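PDB 2CWS: alginate lyase A1-II' from Sphingomonas sp. A1, which probably depolymerises alginate by beta-elimination as a member of polysaccharide lyase family 7, this chain being the lyase part of a longer protein. Local coordinates for residues H14-L19 against T24-S29; Q137-S142 against G146-N151. All coordinates share one frame; numbering follows the deposited sequence.

Interaction 1 (H14-L19 against T24-S29); sequences HWKLQL and TTEISS. With SO4 (sulfate ion), chain C.
Glu26 reaches across the hairpin to Lys16 and Gln18, and its carboxylate is gripped by both. Its chain is extended and leaves the strand beside Gln18, its partner in a non-hydrogen-bonded antiparallel pair; the two side chains run alongside each other in the same direction. Gln18 NE2 donates a nearly straight bond (165°) to Glu26 OE1 at 3.1 Å. The acceptor lies close to the amide plane, yet the amide nitrogen approaches from above the carboxylate, the two planes being 38° apart. Lys16 comes across at a slant. Its CG is wedged between backbone N and carbonyl carbon (chi1 67°), and the fully extended remainder of the chain carries NZ to the syn side of Glu26 OE2, somewhat out of the carboxylate plane and 2.8 Å away, in a salt bridge; the bond from NZ to OE1 is weak. The same NZ holds a sulfate, probably from the crystallisation liquor, through SO4 O2 at 2.8 Å, and Arg71 NE binds this ion too. Gln18 OE1 is taken by Lys201.

Leu17 and Ile27 occupy the other face as a hydrogen-bonded pair, joined by Leu17 N to Ile27 O and Ile27 N to Leu17 O, with their CB atoms 4.1 Å apart. Leu19 CD1 meets Ile27 CG1 at 3.9 Å, and Leu19 N bonds to Thr25 O. At the far end, in one of two conformers of Ser29, its OG donates to Trp15 O at 2.7 Å from well above the carbonyl plane.

Ser28 caps helix 29-33, whose Leu32 touches Leu17 and Ile27. On its other edge strand 15-18 pairs antiparallel with strand 67-72, placing this short hairpin at a margin of the larger sheet, while Trp15 reaches Leu223 and Val225 of strand 215-228 in the second sheet.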
ATOM      1  N   HIS A  14      -7.651  -7.926   9.550  1.00  5.15           N
ATOM      2  CA  HIS A  14      -7.756  -8.217   8.123  1.00  5.15           C
ATOM      3  C   HIS A  14      -6.560  -7.643   7.371  1.00  4.24           C
ATOM      4  O   HIS A  14      -6.684  -7.201   6.201  1.00  4.85           O
ATOM      5  CB  HIS A  14      -9.096  -7.742   7.542  1.00  6.36           C
ATOM      6  CG  HIS A  14     -10.198  -8.583   8.064  1.00  7.48           C
ATOM      7  ND1 HIS A  14     -10.604  -9.728   7.401  1.00  9.10           N
ATOM      8  CD2 HIS A  14     -10.967  -8.467   9.182  1.00  9.93           C
ATOM      9  CE1 HIS A  14     -11.573 -10.279   8.095  1.00 10.97           C
ATOM     10  NE2 HIS A  14     -11.821  -9.540   9.165  1.00 13.24           N
ATOM     11  N   TRP A  15      -5.382  -7.704   7.972  1.00  4.74           N
ATOM     12  CA  TRP A  15      -4.124  -7.381   7.308  1.00  4.25           C
ATOM     13  C   TRP A  15      -3.086  -8.446   7.670  1.00  4.43           C
ATOM     14  O   TRP A  15      -3.095  -8.894   8.831  1.00  4.69           O
ATOM     15  CB  TRP A  15      -3.580  -6.035   7.767  1.00  4.67           C
ATOM     16  CG  TRP A  15      -4.404  -4.816   7.460  1.00  4.53           C
ATOM     17  CD1 TRP A  15      -5.266  -4.161   8.286  1.00  6.19           C
ATOM     18  CD2 TRP A  15      -4.441  -4.094   6.210  1.00  4.17           C
ATOM     19  NE1 TRP A  15      -5.828  -3.080   7.655  1.00  6.31           N
ATOM     20  CE2 TRP A  15      -5.328  -3.012   6.376  1.00  4.77           C
ATOM     21  CE3 TRP A  15      -3.773  -4.260   4.967  1.00  4.32           C
ATOM     22  CZ2 TRP A  15      -5.583  -2.091   5.352  1.00  5.41           C
ATOM     23  CZ3 TRP A  15      -4.031  -3.347   3.960  1.00  5.03           C
ATOM     24  CH2 TRP A  15      -4.926  -2.298   4.171  1.00  5.50           C
ATOM     25  N   LYS A  16      -2.176  -8.740   6.771  1.00  3.77           N
ATOM     26  CA  LYS A  16      -0.931  -9.434   7.130  1.00  4.31           C
ATOM     27  C   LYS A  16       0.209  -8.478   6.814  1.00  3.84           C
ATOM     28  O   LYS A  16       0.038  -7.513   6.038  1.00  4.75           O
ATOM     29  CB  LYS A  16      -0.765 -10.783   6.428  1.00  4.40           C
ATOM     30  CG  LYS A  16      -0.583 -10.695   4.932  1.00  4.89           C
ATOM     31  CD  LYS A  16      -0.345 -12.085   4.323  1.00  5.35           C
ATOM     32  CE  LYS A  16      -0.230 -12.023   2.810  1.00  6.40           C
ATOM     33  NZ  LYS A  16       0.176 -13.336   2.268  1.00  6.71           N
ATOM     34  N   LEU A  17       1.381  -8.701   7.401  1.00  4.06           N
ATOM     35  CA  LEU A  17       2.514  -7.834   7.233  1.00  4.07           C
ATOM     36  C   LEU A  17       3.636  -8.540   6.493  1.00  4.19           C
ATOM     37  O   LEU A  17       4.001  -9.668   6.850  1.00  5.33           O
ATOM     38  CB  LEU A  17       3.034  -7.406   8.635  1.00  4.35           C
ATOM     39  CG  LEU A  17       4.332  -6.561   8.673  1.00  4.57           C
ATOM     40  CD1 LEU A  17       4.176  -5.203   8.009  1.00  5.73           C
ATOM     41  CD2 LEU A  17       4.745  -6.423  10.127  1.00  5.57           C
ATOM     42  N   GLN A  18       4.180  -7.874   5.490  1.00  4.16           N
ATOM     43  CA  GLN A  18       5.304  -8.358   4.689  1.00  3.79           C
ATOM     44  C   GLN A  18       6.544  -7.570   5.078  1.00  3.96           C
ATOM     45  O   GLN A  18       6.499  -6.322   5.087  1.00  4.69           O
ATOM     46  CB  GLN A  18       4.945  -8.208   3.190  1.00  4.91           C
ATOM     47  CG  GLN A  18       3.755  -9.061   2.830  1.00  5.61           C
ATOM     48  CD  GLN A  18       3.206  -8.808   1.460  1.00  5.96           C
ATOM     49  OE1 GLN A  18       3.198  -7.628   1.030  1.00  8.30           O
ATOM     50  NE2 GLN A  18       2.718  -9.840   0.806  1.00  7.47           N
ATOM     51  N   LEU A  19       7.619  -8.291   5.373  1.00  4.27           N
ATOM     52  CA  LEU A  19       8.848  -7.689   5.912  1.00  4.80           C
ATOM     53  C   LEU A  19       9.983  -7.634   4.928  1.00  4.28           C
ATOM     54  O   LEU A  19      10.036  -8.403   3.968  1.00  6.02           O
ATOM     55  CB  LEU A  19       9.288  -8.514   7.148  1.00  5.18           C
ATOM     56  CG  LEU A  19       8.296  -8.461   8.313  1.00  6.19           C
ATOM     57  CD1 LEU A  19       8.781  -9.487   9.380  1.00  8.77           C
ATOM     58  CD2 LEU A  19       8.158  -7.090   8.890  1.00  7.28           C
ATOM     59  N   THR A  24      12.054 -12.282   3.511  1.00  6.95           N
ATOM     60  CA  THR A  24      10.772 -11.610   3.301  1.00  6.68           C
ATOM     61  C   THR A  24       9.638 -12.322   4.066  1.00  6.73           C
ATOM     62  O   THR A  24       8.620 -12.744   3.515  1.00  7.68           O
ATOM     63  CB  THR A  24      10.405 -11.405   1.817  1.00  6.91           C
ATOM     64  OG1 THR A  24      10.299 -12.617   1.094  1.00 11.05           O
ATOM     65  CG2 THR A  24      11.489 -10.552   1.158  1.00  9.50           C
ATOM     66  N   THR A  25       9.859 -12.428   5.356  1.00  6.96           N
ATOM     67  CA  THR A  25       8.893 -13.058   6.269  1.00  6.78           C
ATOM     68  C   THR A  25       7.564 -12.331   6.293  1.00  5.92           C
ATOM     69  O   THR A  25       7.536 -11.107   6.169  1.00  7.02           O
ATOM     70  CB  THR A  25       9.554 -13.049   7.671  1.00  7.12           C
ATOM     71  OG1 THR A  25      10.774 -13.807   7.596  1.00  8.98           O
ATOM     72  CG2 THR A  25       8.652 -13.681   8.741  1.00 10.20           C
ATOM     73  N   GLU A  26       6.498 -13.098   6.455  1.00  5.18           N
ATOM     74  CA  GLU A  26       5.214 -12.533   6.635  1.00  5.45           C
ATOM     75  C   GLU A  26       4.695 -12.821   8.044  1.00  5.28           C
ATOM     76  O   GLU A  26       4.897 -13.935   8.566  1.00  7.51           O
ATOM     77  CB  GLU A  26       4.167 -13.108   5.650  1.00  5.84           C
ATOM     78  CG  GLU A  26       4.546 -12.744   4.203  1.00  6.68           C
ATOM     79  CD  GLU A  26       3.450 -13.122   3.229  1.00  7.21           C
ATOM     80  OE1 GLU A  26       3.379 -12.559   2.138  1.00 10.93           O
ATOM     81  OE2 GLU A  26       2.569 -13.953   3.554  1.00 10.81           O
ATOM     82  N   ILE A  27       4.052 -11.832   8.641  1.00  5.02           N
ATOM     83  CA  ILE A  27       3.440 -11.939   9.972  1.00  5.40           C
ATOM     84  C   ILE A  27       1.922 -11.970   9.780  1.00  4.96           C
ATOM     85  O   ILE A  27       1.349 -11.106   9.143  1.00  5.27           O
ATOM     86  CB  ILE A  27       3.828 -10.760  10.884  1.00  5.79           C
ATOM     87  CG1 ILE A  27       5.339 -10.517  10.951  1.00  6.73           C
ATOM     88  CG2 ILE A  27       3.250 -10.955  12.283  1.00  6.78           C
ATOM     89  CD1 ILE A  27       6.171 -11.726  11.431  1.00  7.23           C
ATOM     90  N   SER A  28       1.307 -13.004  10.371  1.00  5.43           N
ATOM     91  CA  SER A  28      -0.112 -13.236  10.237  1.00  5.35           C
ATOM     92  C   SER A  28      -0.935 -12.165  10.965  1.00  5.09           C
ATOM     93  O   SER A  28      -0.478 -11.496  11.899  1.00  5.44           O
ATOM     94  CB  SER A  28      -0.480 -14.591  10.840  1.00  6.86           C
ATOM     95  OG  SER A  28      -0.342 -14.485  12.265  1.00  6.74           O
ATOM     96  N   SER A  29      -2.186 -12.021  10.531  1.00  5.58           N
ATOM     97  CA  SER A  29      -3.099 -11.115  11.216  1.00  5.61           C
ATOM     98  C   SER A  29      -3.172 -11.412  12.698  1.00  5.05           C
ATOM     99  O   SER A  29      -3.168 -10.519  13.538  1.00  5.76           O
ATOM    100  CB  SER A  29      -4.538 -11.214  10.677  0.61  5.39           C
ATOM    101  OG  SER A  29      -4.552 -11.077   9.264  0.61  4.96           O
TER
HETATM  102  S   SO4 C 402       0.256 -12.793  -1.499  0.58  8.30           S
HETATM  103  O1  SO4 C 402       0.239 -11.403  -0.756  0.58  9.44           O
HETATM  104  O2  SO4 C 402       0.029 -13.808  -0.534  0.58 12.08           O
HETATM  105  O3  SO4 C 402      -0.666 -12.826  -2.531  0.58  6.67           O
HETATM  106  O4  SO4 C 402       1.627 -12.760  -2.035  0.58 11.13           O

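Interaction 2 (Q137-S142 against G146-N151); sequences QVKQNS and GSDVHN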
ATOM      1  N   GLN A 137      -0.483   6.990  -8.889  1.00  4.22           N
ATOM      2  CA  GLN A 137      -0.313   6.418 -10.226  1.00  5.28           C
ATOM      3  C   GLN A 137      -1.352   5.318 -10.415  1.00  5.59           C
ATOM      4  O   GLN A 137      -1.496   4.449  -9.562  1.00  8.47           O
ATOM      5  CB  GLN A 137       1.098   5.819 -10.352  1.00  6.20           C
ATOM      6  CG  GLN A 137       2.161   6.902 -10.212  1.00  7.08           C
ATOM      7  CD  GLN A 137       3.607   6.426 -10.314  1.00  7.46           C
ATOM      8  OE1 GLN A 137       4.554   7.273 -10.299  1.00 10.07           O
ATOM      9  NE2 GLN A 137       3.855   5.179 -10.386  1.00  9.11           N
ATOM     10  N   VAL A 138      -2.064   5.382 -11.534  1.00  5.21           N
ATOM     11  CA  VAL A 138      -3.067   4.343 -11.855  1.00  5.11           C
ATOM     12  C   VAL A 138      -2.643   3.668 -13.132  1.00  4.76           C
ATOM     13  O   VAL A 138      -2.496   4.321 -14.196  1.00  5.57           O
ATOM     14  CB  VAL A 138      -4.495   4.920 -11.975  1.00  5.50           C
ATOM     15  CG1 VAL A 138      -5.477   3.792 -12.205  1.00  6.30           C
ATOM     16  CG2 VAL A 138      -4.877   5.718 -10.726  1.00  6.96           C
ATOM     17  N   LYS A 139      -2.418   2.377 -13.086  1.00  5.11           N
ATOM     18  CA  LYS A 139      -1.972   1.675 -14.264  1.00  5.50           C
ATOM     19  C   LYS A 139      -3.049   1.690 -15.327  1.00  5.53           C
ATOM     20  O   LYS A 139      -4.233   1.574 -15.021  1.00  6.13           O
ATOM     21  CB  LYS A 139      -1.608   0.239 -13.849  1.00  6.96           C
ATOM     22  CG  LYS A 139      -0.862  -0.498 -14.982  1.00  8.40           C
ATOM     23  CD  LYS A 139      -0.411  -1.886 -14.607  1.00  9.87           C
ATOM     24  CE  LYS A 139       0.624  -2.491 -15.525  1.00 11.61           C
ATOM     25  NZ  LYS A 139       0.255  -2.430 -16.983  1.00 11.72           N
ATOM     26  N   GLN A 140      -2.654   1.839 -16.596  1.00  6.05           N
ATOM     27  CA  GLN A 140      -3.625   1.879 -17.677  1.00  6.74           C
ATOM     28  C   GLN A 140      -4.249   0.504 -17.961  1.00  6.37           C
ATOM     29  O   GLN A 140      -5.474   0.362 -17.935  1.00  6.90           O
ATOM     30  CB  GLN A 140      -2.961   2.387 -18.999  1.00  7.56           C
ATOM     31  CG  GLN A 140      -2.676   3.914 -18.866  1.00  9.45           C
ATOM     32  CD  GLN A 140      -1.992   4.460 -20.089  1.00 11.43           C
ATOM     33  OE1 GLN A 140      -2.392   5.541 -20.576  1.00 23.68           O
ATOM     34  NE2 GLN A 140      -1.034   3.760 -20.646  1.00 13.35           N
ATOM     35  N   ASN A 141      -3.380  -0.496 -18.224  1.00  6.91           N
ATOM     36  CA  ASN A 141      -3.850  -1.765 -18.740  1.00  7.84           C
ATOM     37  C   ASN A 141      -3.551  -2.906 -17.756  1.00  7.94           C
ATOM     38  O   ASN A 141      -2.541  -2.859 -17.025  1.00  9.05           O
ATOM     39  CB  ASN A 141      -3.135  -2.104 -20.049  1.00 10.35           C
ATOM     40  CG  ASN A 141      -3.494  -1.100 -21.141  1.00 11.77           C
ATOM     41  OD1 ASN A 141      -4.547  -0.450 -21.086  1.00 12.91           O
ATOM     42  ND2 ASN A 141      -2.535  -1.042 -22.051  1.00 16.44           N
ATOM     43  N   SER A 142      -4.433  -3.908 -17.789  1.00  7.24           N
ATOM     44  CA  SER A 142      -4.380  -5.027 -16.836  1.00  7.59           C
ATOM     45  C   SER A 142      -3.284  -6.032 -17.122  1.00  8.99           C
ATOM     46  O   SER A 142      -3.113  -6.937 -16.327  1.00 11.66           O
ATOM     47  CB  SER A 142      -5.739  -5.739 -16.835  1.00  6.99           C
ATOM     48  OG  SER A 142      -5.996  -6.355 -18.097  1.00  8.22           O
ATOM     49  N   GLY A 146       1.352  -0.778 -22.003  0.62 17.72           N
ATOM     50  CA  GLY A 146       0.986   0.592 -21.659  0.62 17.81           C
ATOM     51  C   GLY A 146       1.830   1.022 -20.458  0.62 13.89           C
ATOM     52  O   GLY A 146       2.778   0.294 -20.217  0.62 19.96           O
ATOM     53  N   SER A 147       1.439   2.095 -19.802  0.62 13.86           N
ATOM     54  CA  SER A 147       2.088   2.851 -18.770  0.62 11.68           C
ATOM     55  C   SER A 147       1.090   3.213 -17.670  0.62  7.48           C
ATOM     56  O   SER A 147       0.071   2.509 -17.536  0.62  5.86           O
ATOM     57  CB  SER A 147       2.649   4.136 -19.401  0.62 14.46           C
ATOM     58  OG  SER A 147       1.534   5.001 -19.619  0.62 30.45           O
ATOM     59  N   ASP A 148       1.339   4.272 -16.892  0.62  8.38           N
ATOM     60  CA  ASP A 148       0.442   4.754 -15.856  0.62  7.41           C
ATOM     61  C   ASP A 148      -0.162   6.117 -16.170  0.62  6.07           C
ATOM     62  O   ASP A 148       0.424   6.914 -16.930  0.62  7.63           O
ATOM     63  CB  ASP A 148       1.213   4.890 -14.534  0.62  7.60           C
ATOM     64  CG  ASP A 148       1.827   3.591 -14.049  0.62  8.85           C
ATOM     65  OD1 ASP A 148       2.763   3.617 -13.222  0.62 12.53           O
ATOM     66  OD2 ASP A 148       1.365   2.525 -14.486  0.62  9.11           O
ATOM     67  N   VAL A 149      -1.298   6.391 -15.543  1.00  5.89           N
ATOM     68  CA  VAL A 149      -1.890   7.723 -15.436  1.00  6.22           C
ATOM     69  C   VAL A 149      -1.385   8.325 -14.123  1.00  4.99           C
ATOM     70  O   VAL A 149      -1.629   7.768 -13.055  1.00  6.90           O
ATOM     71  CB  VAL A 149      -3.417   7.683 -15.447  1.00  7.33           C
ATOM     72  CG1 VAL A 149      -3.971   9.101 -15.400  1.00  8.15           C
ATOM     73  CG2 VAL A 149      -3.931   6.881 -16.675  1.00  9.97           C
ATOM     74  N   HIS A 150      -0.703   9.464 -14.210  1.00  5.10           N
ATOM     75  CA  HIS A 150      -0.178  10.115 -13.016  1.00  4.97           C
ATOM     76  C   HIS A 150      -1.194  11.097 -12.487  1.00  4.90           C
ATOM     77  O   HIS A 150      -1.970  11.700 -13.243  1.00  6.67           O
ATOM     78  CB  HIS A 150       1.143  10.834 -13.365  1.00  5.82           C
ATOM     79  CG  HIS A 150       2.184   9.842 -13.805  1.00  5.46           C
ATOM     80  ND1 HIS A 150       3.087   9.321 -12.937  1.00  6.35           N
ATOM     81  CD2 HIS A 150       2.429   9.206 -14.983  1.00  7.13           C
ATOM     82  CE1 HIS A 150       3.860   8.429 -13.545  1.00  6.96           C
ATOM     83  NE2 HIS A 150       3.483   8.372 -14.812  1.00  8.19           N
ATOM     84  N   ASN A 151      -1.190  11.277 -11.161  1.00  4.73           N
ATOM     85  CA  ASN A 151      -2.104  12.227 -10.497  1.00  4.74           C
ATOM     86  C   ASN A 151      -1.301  12.908  -9.395  1.00  4.00           C
ATOM     87  O   ASN A 151      -1.040  12.288  -8.332  1.00  4.37           O
ATOM     88  CB  ASN A 151      -3.329  11.520  -9.909  1.00  5.15           C
ATOM     89  CG  ASN A 151      -4.172  10.871 -11.012  1.00  5.55           C
ATOM     90  OD1 ASN A 151      -4.992  11.556 -11.666  1.00  6.54           O
ATOM     91  ND2 ASN A 151      -3.962   9.577 -11.276  1.00  5.82           N
TER
HETATM   92  O   HOH W   1      -0.552  -0.088 -18.326  1.00  9.62           O
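Gln137 and His150 lie side by side and point the same way, both with CG opposite the carbonyl carbon (chi1 -63° in each). Gln137 CG comes up to the ND1-CE1 side of the imidazole, 3.8 Å from His150 ND1, and the amide is turned steeply against the ring, 75° between planes. His150 ND1 itself bonds to Asp135. Next to them Asp148 slants across Lys139: in one of its two conformers OD2 lies 3.5 Å from Lys139 CA, while OD1 forms a salt bridge with Lys126.

These residues belong to a beta hairpin of strands 133-139 and 148-154, at the edge of the larger sheet of the family's beta-sandwich (jelly-roll) fold. Val138 and Val149 form its hydrogen-bonded pair, with Val138 N to Val149 O at 2.9 Å and Val149 N to Val138 O at 2.7 Å; both valines pack on Val184 of strand 180-185. Toward the turn Gln140 N bonds to Ser147 O at 3.0 Å. The extended Gln140 side chain passes Val149 at about a right angle, Gln140 CG to Val149 CG2 3.9 Å.

Lys139 is extended until a final bend (chi4 -51°) that turns NZ onto Asn141 O, 2.8 Å away; NZ also bonds to Asp143 O. A water accepts from Lys139 NZ and Asn141 N and donates to Ser147 O, bridging the mouth of the turn.

How the interactions relate
From the N terminus, the chain first closes a loop in interaction 1, where 14-19 turns back through four residues onto 24-29, which leads into helix 29-33. It then builds strands of both sheets before interaction 2 closes a second hairpin, with three residues between 137-142 and 146-151. The two loops follow in series, neither nested nor crossed. Both hairpins belong to the same large antiparallel sheet, but lie on opposite sides of the chain's centre, their own centres about 27 Å apart and their nearest atoms about 16 Å. Strand 67-72 borders the first hairpin and strand 120-130 the second, with strands 106-114, 197-202 and 204-206 linking them.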